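PDB 3DR5: putative O-Methyltransferase from Corynebacterium glutamicum, which probably transfers methyl groups from S-adenosyl-L-methionine to hydroxyl oxygens of a substrate that is not established. Local coordinates for residues 59-64 against 131-136; 125-130 against 150-155; 163-168 against 206-211. One frame throughout, in Å; residues are numbered along the deposited sequence.

In the fold
The three contacts sample one mixed, largely parallel sheet at different places. Contact 1 pairs two adjacent parallel strands in its middle; contact 2, centred about 11 Å away, lies at the N-terminal end of one of them, strand 130-135. Ile61 CG1 packs 3.6 Å from Tyr130 CD1, and Val133 CG2 lies 4.1 Å from Leu153 CD2. Contact 3, whose centre is about 15 Å from that of contact 1 and 21 Å from that of contact 2, ties the loop after strand 157-161 to antiparallel strand 207-212. In related methyltransferases S-adenosyl-L-methionine binds at the C-terminal ends of the parallel strands, so Thr64 and Gln136 probably lie near that pocket, with contact 2 at the other end.

Contact 1 of 3, residues 59-64 against 131-136; sequences GAIAIT and QLVFGQ
Gly59 opens the pairing by accepting Gln131 N at its O, 3.1 Å away, while the CG of Gln131 lies over the same carbonyl. Ala60 sets its CB 4.0 Å from Leu132 CB, on the face that helix 67-77 covers through Ile74. Ile61 uses both backbone groups: its N donates to Leu132 O at 2.8 Å, and its O receives Phe134 N in a nearly straight bond (172°). On the other face Ile61 CB and CD1 run alongside Val133 CG2, both 4.1 Å from it. One residue bonding to the neighbours of its partner is the parallel-strand pattern, and the axes diverge by 7°; these are the first and fourth strands of the class I methyltransferase fold, in strand order 3-2-1-4-5-7-6. Ala62 follows opposite Phe134, and Val70 of helix 67-77 packs on both. Ile63 N donates to Phe134 O at 2.7 Å, and its O accepts Gln136 N. With CG1 beside the backbone N (chi1 -66°), Ile63 carries CD1 back to Val133 CG1, 3.9 Å away. Thr64 leaves the strand with its CB at the edge of the Phe134 ring, 4.0 Å from CE2, and 3.5 Å from Gln136 CB; its OG1 is hydrogen-bonded to Ala66 N.

Contact 2 of 3, residues 125-130 against 150-155; sequences LANDSY and WPLLRR
Arg154 meets Asp128 O at the edge of its guanidinium: NH1 donates across 2.6 Å, the acceptor nearly in the guanidinium plane, though the bond is bent (137°). Ser129 CA lies at an edge as well. Asp128 OD2, by contrast, lies well out of that plane, 3.8 Å from NH1, so this long salt bridge rests on charge alone. The bend of Arg154 at chi3 (71°) brings the guanidinium back to the loop. At the edge of the Tyr130 ring lies Leu152 O, and Tyr130 CD2 packs 3.9 Å from Leu152 CB. That carbonyl is gripped twice, by Ser129 N and Tyr130 N, each at 2.9 Å and arriving from opposite faces of its plane. Asp128 N donates to a lone pair of Pro151 O at 2.7 Å, and two waters link Asp128 OD1 to Arg155 N and to Leu153 O. Leu152 CD2 reaches Leu125 CB at 3.9 Å. Tyr130 O accepts Arg154 N, which with Tyr130 N to Leu152 O makes a parallel bridge between Tyr130 and Leu153. It sits at the return of a beta-alpha-beta crossover: after strand 130-135 and helix 142-152 the chain comes back beside the strand's start, ahead of parallel strand 157-161.

Contact 3 of 3, residues 163-168 against 206-211; sequences DALLDG and GLTVVT
A type I beta turn from Asp163 to Leu166, in the loop that follows strand 157-161, closes over the start of strand 207-212. Its third residue, Leu165, makes the principal contact, standing against Gly206 with the two CA atoms 4.7 Å apart. Leu165 N donates to Gly206 O, and a length of 3.3 Å with an angle of 140° at the hydrogen marks a modest bond; the donor is also tilted from the carbonyl plane. The side chain adds van der Waals contact: CG lies beside the backbone N (chi1 -63°), and CD1 comes down on the Gly206 backbone, 3.5 Å from its CA. Leu165 CB lies 3.8 Å from that CA too. With no side chain at Gly206, Leu165 can lie this close, and the Gly206 backbone itself adopts angles open chiefly to glycine. Farther along the strand, Thr208 OG1 touches Ala164 CB at 3.8 Å and Leu165 CG at 4.0 Å, its side chain crossing that of Leu165 at about a right angle. Within the loop, Gly168 N bonds to Leu165 O at 2.9 Å, while Asp163 OD1 accepts Ala205 N just before the strand. Strand 207-212 itself is flanked by strands 157-161 and 196-201, both antiparallel to it. Leu165 also packs on Arg200 of strand 196-201, on Asp187 of helix 178-190, and on Leu8 of the second subunit.

Contact 1 of 3, residues 59-64 against 131-136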
loop_
_atom_site.group_PDB
_atom_site.type_symbol
_atom_site.label_atom_id
_atom_site.label_comp_id
_atom_site.label_asym_id
_atom_site.label_seq_id
_atom_site.Cartn_x
_atom_site.Cartn_y
_atom_site.Cartn_z
ATOM N N GLY A 59 12.474 11.247 -7.711
ATOM C CA GLY A 59 12.172 10.873 -6.336
ATOM C C GLY A 59 10.721 11.094 -5.943
ATOM O O GLY A 59 9.795 10.831 -6.715
ATOM N N ALA A 60 10.520 11.610 -4.740
ATOM C CA ALA A 60 9.179 11.837 -4.243
ATOM C C ALA A 60 8.883 13.291 -3.930
ATOM O O ALA A 60 9.792 14.112 -3.779
ATOM C CB ALA A 60 8.945 10.970 -2.994
ATOM N N ILE A 61 7.593 13.597 -3.841
ATOM C CA ILE A 61 7.145 14.935 -3.481
ATOM C C ILE A 61 6.192 14.813 -2.284
ATOM O O ILE A 61 5.280 13.975 -2.285
ATOM C CB ILE A 61 6.365 15.636 -4.610
ATOM C CG1 ILE A 61 7.253 15.823 -5.837
ATOM C CG2 ILE A 61 5.892 17.025 -4.128
ATOM C CD1 ILE A 61 6.525 16.408 -7.035
ATOM N N ALA A 62 6.427 15.627 -1.257
ATOM C CA ALA A 62 5.554 15.661 -0.081
ATOM C C ALA A 62 4.963 17.081 0.000
ATOM O O ALA A 62 5.676 18.055 0.242
ATOM C CB ALA A 62 6.336 15.339 1.208
ATOM N N ILE A 63 3.661 17.193 -0.224
ATOM C CA ILE A 63 2.962 18.468 -0.172
ATOM C C ILE A 63 2.144 18.463 1.108
ATOM O O ILE A 63 1.032 17.938 1.157
ATOM C CB ILE A 63 2.048 18.627 -1.392
ATOM C CG1 ILE A 63 2.905 18.717 -2.658
ATOM C CG2 ILE A 63 1.182 19.857 -1.237
ATOM C CD1 ILE A 63 2.295 18.018 -3.852
ATOM N N THR A 64 2.686 19.095 2.143
ATOM C CA THR A 64 2.033 19.104 3.446
ATOM C C THR A 64 2.730 20.046 4.425
ATOM O O THR A 64 3.929 20.283 4.309
ATOM C CB THR A 64 2.078 17.678 4.040
ATOM O OG1 THR A 64 1.672 17.696 5.411
ATOM C CG2 THR A 64 3.523 17.114 3.967
ATOM N N GLN A 131 8.100 9.368 -8.862
ATOM C CA GLN A 131 7.560 8.044 -8.576
ATOM C C GLN A 131 6.531 8.040 -7.444
ATOM O O GLN A 131 5.782 7.073 -7.276
ATOM C CB GLN A 131 8.699 7.101 -8.194
ATOM C CG GLN A 131 9.250 7.390 -6.787
ATOM C CD GLN A 131 10.608 6.762 -6.518
ATOM O OE1 GLN A 131 10.705 5.706 -5.895
ATOM N NE2 GLN A 131 11.660 7.404 -7.001
ATOM N N LEU A 132 6.491 9.115 -6.665
ATOM C CA LEU A 132 5.569 9.172 -5.535
ATOM C C LEU A 132 5.264 10.605 -5.120
ATOM O O LEU A 132 6.165 11.433 -4.973
ATOM C CB LEU A 132 6.164 8.403 -4.339
ATOM C CG LEU A 132 5.450 8.450 -2.976
ATOM C CD1 LEU A 132 4.133 7.683 -3.059
ATOM C CD2 LEU A 132 6.342 7.851 -1.887
ATOM N N VAL A 133 3.982 10.896 -4.937
ATOM C CA VAL A 133 3.564 12.213 -4.508
ATOM C C VAL A 133 2.539 12.062 -3.384
ATOM O O VAL A 133 1.513 11.397 -3.535
ATOM C CB VAL A 133 2.952 13.028 -5.681
ATOM C CG1 VAL A 133 2.490 14.403 -5.188
ATOM C CG2 VAL A 133 3.986 13.183 -6.795
ATOM N N PHE A 134 2.843 12.665 -2.243
ATOM C CA PHE A 134 1.953 12.645 -1.096
ATOM C C PHE A 134 1.381 14.049 -0.959
ATOM O O PHE A 134 2.117 15.048 -0.959
ATOM C CB PHE A 134 2.697 12.293 0.199
ATOM C CG PHE A 134 1.857 12.467 1.433
ATOM C CD1 PHE A 134 0.999 11.458 1.860
ATOM C CD2 PHE A 134 1.897 13.664 2.147
ATOM C CE1 PHE A 134 0.177 11.647 2.981
ATOM C CE2 PHE A 134 1.081 13.867 3.264
ATOM C CZ PHE A 134 0.223 12.852 3.687
ATOM N N GLY A 135 0.061 14.121 -0.852
ATOM C CA GLY A 135 -0.587 15.407 -0.701
ATOM C C GLY A 135 -1.489 15.507 0.521
ATOM O O GLY A 135 -2.316 14.629 0.779
ATOM N N GLN A 136 -1.283 16.554 1.310
ATOM C CA GLN A 136 -2.121 16.811 2.470
ATOM C C GLN A 136 -2.679 18.213 2.202
ATOM O O GLN A 136 -2.058 19.230 2.525
ATOM C CB GLN A 136 -1.321 16.813 3.783
ATOM C CG GLN A 136 -2.194 17.135 4.988
ATOM C CD GLN A 136 -2.816 15.907 5.624
ATOM O OE1 GLN A 136 -4.038 15.759 5.658
ATOM N NE2 GLN A 136 -1.975 15.020 6.137
#

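Contact 2 of 3, residues 125-130 against 150-155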
loop_
_atom_site.group_PDB
_atom_site.type_symbol
_atom_site.label_atom_id
_atom_site.label_comp_id
_atom_site.label_asym_id
_atom_site.label_seq_id
_atom_site.Cartn_x
_atom_site.Cartn_y
_atom_site.Cartn_z
ATOM N N LEU A 125 7.780 22.156 -12.176
ATOM C CA LEU A 125 8.511 20.912 -12.030
ATOM C C LEU A 125 8.436 20.106 -13.320
ATOM O O LEU A 125 7.547 20.308 -14.136
ATOM C CB LEU A 125 7.950 20.116 -10.837
ATOM C CG LEU A 125 7.951 20.839 -9.477
ATOM C CD1 LEU A 125 7.134 20.025 -8.477
ATOM C CD2 LEU A 125 9.378 21.044 -8.969
ATOM N N ALA A 126 9.377 19.190 -13.498
ATOM C CA ALA A 126 9.432 18.384 -14.711
ATOM C C ALA A 126 8.401 17.266 -14.778
ATOM O O ALA A 126 8.249 16.493 -13.838
ATOM C CB ALA A 126 10.847 17.813 -14.884
ATOM N N ASN A 127 7.700 17.193 -15.905
ATOM C CA ASN A 127 6.695 16.160 -16.124
ATOM C C ASN A 127 7.321 14.762 -16.185
ATOM O O ASN A 127 8.476 14.605 -16.596
ATOM C CB ASN A 127 5.960 16.389 -17.446
ATOM C CG ASN A 127 4.912 17.474 -17.365
ATOM O OD1 ASN A 127 4.352 17.737 -16.300
ATOM N ND2 ASN A 127 4.618 18.103 -18.510
ATOM N N ASP A 128 6.563 13.752 -15.756
ATOM C CA ASP A 128 7.021 12.363 -15.835
ATOM C C ASP A 128 8.352 12.113 -15.140
ATOM O O ASP A 128 9.186 11.351 -15.637
ATOM C CB ASP A 128 7.132 11.991 -17.323
ATOM C CG ASP A 128 7.247 10.489 -17.562
ATOM O OD1 ASP A 128 6.502 9.727 -16.912
ATOM O OD2 ASP A 128 8.069 10.070 -18.415
ATOM N N SER A 129 8.551 12.731 -13.984
ATOM C CA SER A 129 9.814 12.578 -13.274
ATOM C C SER A 129 9.706 12.066 -11.846
ATOM O O SER A 129 10.722 11.793 -11.208
ATOM C CB SER A 129 10.549 13.912 -13.246
ATOM O OG SER A 129 11.345 14.114 -14.393
ATOM N N TYR A 130 8.490 11.915 -11.344
ATOM C CA TYR A 130 8.310 11.494 -9.970
ATOM C C TYR A 130 7.605 10.159 -9.808
ATOM O O TYR A 130 6.640 9.861 -10.507
ATOM C CB TYR A 130 7.572 12.607 -9.219
ATOM C CG TYR A 130 8.356 13.908 -9.184
ATOM C CD1 TYR A 130 9.331 14.128 -8.208
ATOM C CD2 TYR A 130 8.198 14.870 -10.186
ATOM C CE1 TYR A 130 10.124 15.277 -8.219
ATOM C CE2 TYR A 130 8.984 16.021 -10.210
ATOM C CZ TYR A 130 9.954 16.213 -9.223
ATOM O OH TYR A 130 10.734 17.350 -9.239
ATOM N N TRP A 150 -0.681 14.625 -11.596
ATOM C CA TRP A 150 -0.700 13.574 -12.613
ATOM C C TRP A 150 0.397 13.646 -13.662
ATOM O O TRP A 150 1.107 12.659 -13.890
ATOM C CB TRP A 150 -2.071 13.499 -13.300
ATOM C CG TRP A 150 -2.351 12.132 -13.882
ATOM C CD1 TRP A 150 -2.526 11.819 -15.197
ATOM C CD2 TRP A 150 -2.452 10.895 -13.158
ATOM N NE1 TRP A 150 -2.735 10.466 -15.339
ATOM C CE2 TRP A 150 -2.698 9.876 -14.104
ATOM C CE3 TRP A 150 -2.371 10.553 -11.800
ATOM C CZ2 TRP A 150 -2.848 8.529 -13.738
ATOM C CZ3 TRP A 150 -2.524 9.215 -11.434
ATOM C CH2 TRP A 150 -2.766 8.222 -12.402
ATOM N N PRO A 151 0.563 14.809 -14.305
ATOM C CA PRO A 151 1.607 14.928 -15.327
ATOM C C PRO A 151 3.014 14.651 -14.799
ATOM O O PRO A 151 3.867 14.156 -15.529
ATOM C CB PRO A 151 1.478 16.378 -15.807
ATOM C CG PRO A 151 0.076 16.760 -15.466
ATOM C CD PRO A 151 -0.191 16.067 -14.157
ATOM N N LEU A 152 3.252 14.976 -13.530
ATOM C CA LEU A 152 4.570 14.790 -12.918
ATOM C C LEU A 152 4.877 13.332 -12.590
ATOM O O LEU A 152 6.033 12.919 -12.532
ATOM C CB LEU A 152 4.675 15.631 -11.646
ATOM C CG LEU A 152 4.294 17.118 -11.731
ATOM C CD1 LEU A 152 4.199 17.728 -10.323
ATOM C CD2 LEU A 152 5.320 17.864 -12.574
ATOM N N LEU A 153 3.825 12.553 -12.382
ATOM C CA LEU A 153 3.956 11.141 -12.036
ATOM C C LEU A 153 4.402 10.245 -13.158
ATOM O O LEU A 153 3.951 10.398 -14.286
ATOM C CB LEU A 153 2.636 10.590 -11.516
ATOM C CG LEU A 153 2.281 10.691 -10.034
ATOM C CD1 LEU A 153 0.909 10.054 -9.805
ATOM C CD2 LEU A 153 3.358 9.970 -9.190
ATOM N N ARG A 154 5.293 9.307 -12.851
ATOM C CA ARG A 154 5.728 8.343 -13.853
ATOM C C ARG A 154 4.776 7.130 -13.740
ATOM O O ARG A 154 4.085 6.963 -12.720
ATOM C CB ARG A 154 7.174 7.903 -13.592
ATOM C CG ARG A 154 8.171 9.028 -13.748
ATOM C CD ARG A 154 9.537 8.664 -13.201
ATOM N NE ARG A 154 10.232 7.683 -14.028
ATOM C CZ ARG A 154 10.734 7.936 -15.235
ATOM N NH1 ARG A 154 10.621 9.148 -15.767
ATOM N NH2 ARG A 154 11.361 6.977 -15.899
ATOM N N ARG A 155 4.733 6.294 -14.778
ATOM C CA ARG A 155 3.892 5.099 -14.770
ATOM C C ARG A 155 4.488 4.208 -13.681
ATOM O O ARG A 155 5.718 4.084 -13.566
ATOM C CB ARG A 155 3.940 4.407 -16.146
ATOM C CG ARG A 155 3.579 5.351 -17.287
ATOM C CD ARG A 155 3.584 4.611 -18.601
ATOM N NE ARG A 155 2.375 3.812 -18.768
ATOM C CZ ARG A 155 1.304 4.208 -19.453
ATOM N NH1 ARG A 155 1.292 5.399 -20.041
ATOM N NH2 ARG A 155 0.244 3.412 -19.542
HETATM O O HOH W 1 6.652 7.227 -17.041
HETATM O O HOH W 2 3.854 10.249 -17.145
#

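Contact 3 of 3, residues 163-168 against 206-211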
loop_
_atom_site.group_PDB
_atom_site.type_symbol
_atom_site.label_atom_id
_atom_site.label_comp_id
_atom_site.label_asym_id
_atom_site.label_seq_id
_atom_site.Cartn_x
_atom_site.Cartn_y
_atom_site.Cartn_z
ATOM N N ASP A 163 -6.730 11.861 4.056
ATOM C CA ASP A 163 -8.064 12.270 4.505
ATOM C C ASP A 163 -9.022 12.705 3.399
ATOM O O ASP A 163 -9.934 13.489 3.645
ATOM C CB ASP A 163 -7.944 13.414 5.509
ATOM C CG ASP A 163 -6.949 13.124 6.611
ATOM O OD1 ASP A 163 -6.910 11.969 7.077
ATOM O OD2 ASP A 163 -6.213 14.049 7.025
ATOM N N ALA A 164 -8.830 12.189 2.191
ATOM C CA ALA A 164 -9.648 12.567 1.046
ATOM C C ALA A 164 -11.084 12.067 1.018
ATOM O O ALA A 164 -11.886 12.513 0.187
ATOM C CB ALA A 164 -8.947 12.143 -0.228
ATOM N N LEU A 165 -11.409 11.152 1.924
ATOM C CA LEU A 165 -12.736 10.563 1.970
ATOM C C LEU A 165 -13.588 11.089 3.116
ATOM O O LEU A 165 -14.761 10.736 3.245
ATOM C CB LEU A 165 -12.610 9.043 2.079
ATOM C CG LEU A 165 -11.940 8.301 0.918
ATOM C CD1 LEU A 165 -11.533 6.899 1.349
ATOM C CD2 LEU A 165 -12.897 8.236 -0.262
ATOM N N LEU A 166 -12.987 11.938 3.940
ATOM C CA LEU A 166 -13.661 12.521 5.091
ATOM C C LEU A 166 -14.447 11.503 5.912
ATOM O O LEU A 166 -15.644 11.671 6.160
ATOM C CB LEU A 166 -14.567 13.681 4.648
ATOM C CG LEU A 166 -13.818 14.893 4.067
ATOM C CD1 LEU A 166 -14.797 15.990 3.674
ATOM C CD2 LEU A 166 -12.835 15.412 5.103
ATOM N N ASP A 167 -13.758 10.436 6.314
ATOM C CA ASP A 167 -14.351 9.396 7.144
ATOM C C ASP A 167 -15.594 8.732 6.557
ATOM O O ASP A 167 -16.374 8.107 7.282
ATOM C CB ASP A 167 -14.684 9.987 8.514
ATOM C CG ASP A 167 -13.445 10.253 9.355
ATOM O OD1 ASP A 167 -12.651 9.310 9.537
ATOM O OD2 ASP A 167 -13.272 11.391 9.845
ATOM N N GLY A 168 -15.767 8.868 5.245
ATOM C CA GLY A 168 -16.921 8.296 4.584
ATOM C C GLY A 168 -18.061 9.303 4.542
ATOM O O GLY A 168 -19.086 9.076 3.901
ATOM N N GLY A 206 -9.526 8.328 5.590
ATOM C CA GLY A 206 -9.807 7.724 4.297
ATOM C C GLY A 206 -8.787 8.168 3.265
ATOM O O GLY A 206 -8.831 9.291 2.779
ATOM N N LEU A 207 -7.884 7.260 2.915
ATOM C CA LEU A 207 -6.805 7.536 1.983
ATOM C C LEU A 207 -7.098 7.136 0.557
ATOM O O LEU A 207 -7.591 6.047 0.305
ATOM C CB LEU A 207 -5.554 6.808 2.478
ATOM C CG LEU A 207 -4.200 6.987 1.786
ATOM C CD1 LEU A 207 -3.606 8.331 2.194
ATOM C CD2 LEU A 207 -3.255 5.859 2.182
ATOM N N THR A 208 -6.805 8.025 -0.383
ATOM C CA THR A 208 -6.992 7.684 -1.781
ATOM C C THR A 208 -5.621 7.678 -2.442
ATOM O O THR A 208 -4.916 8.697 -2.453
ATOM C CB THR A 208 -7.880 8.688 -2.549
ATOM O OG1 THR A 208 -9.171 8.761 -1.936
ATOM C CG2 THR A 208 -8.058 8.228 -3.997
ATOM N N VAL A 209 -5.213 6.523 -2.949
ATOM C CA VAL A 209 -3.952 6.465 -3.653
ATOM C C VAL A 209 -4.280 6.067 -5.091
ATOM O O VAL A 209 -4.999 5.101 -5.358
ATOM C CB VAL A 209 -2.897 5.508 -2.957
ATOM C CG1 VAL A 209 -3.557 4.678 -1.903
ATOM C CG2 VAL A 209 -2.158 4.682 -3.987
ATOM N N VAL A 210 -3.784 6.855 -6.027
ATOM C CA VAL A 210 -4.032 6.580 -7.412
ATOM C C VAL A 210 -2.685 6.464 -8.104
ATOM O O VAL A 210 -1.877 7.406 -8.144
ATOM C CB VAL A 210 -5.024 7.663 -8.029
ATOM C CG1 VAL A 210 -5.111 8.863 -7.114
ATOM C CG2 VAL A 210 -4.647 8.028 -9.429
ATOM N N THR A 211 -2.431 5.277 -8.636
ATOM C CA THR A 211 -1.176 5.059 -9.297
ATOM C C THR A 211 -1.370 4.997 -10.806
ATOM O O THR A 211 -2.404 4.536 -11.299
ATOM C CB THR A 211 -0.432 3.809 -8.692
ATOM O OG1 THR A 211 -0.240 2.794 -9.680
ATOM C CG2 THR A 211 -1.182 3.267 -7.502
#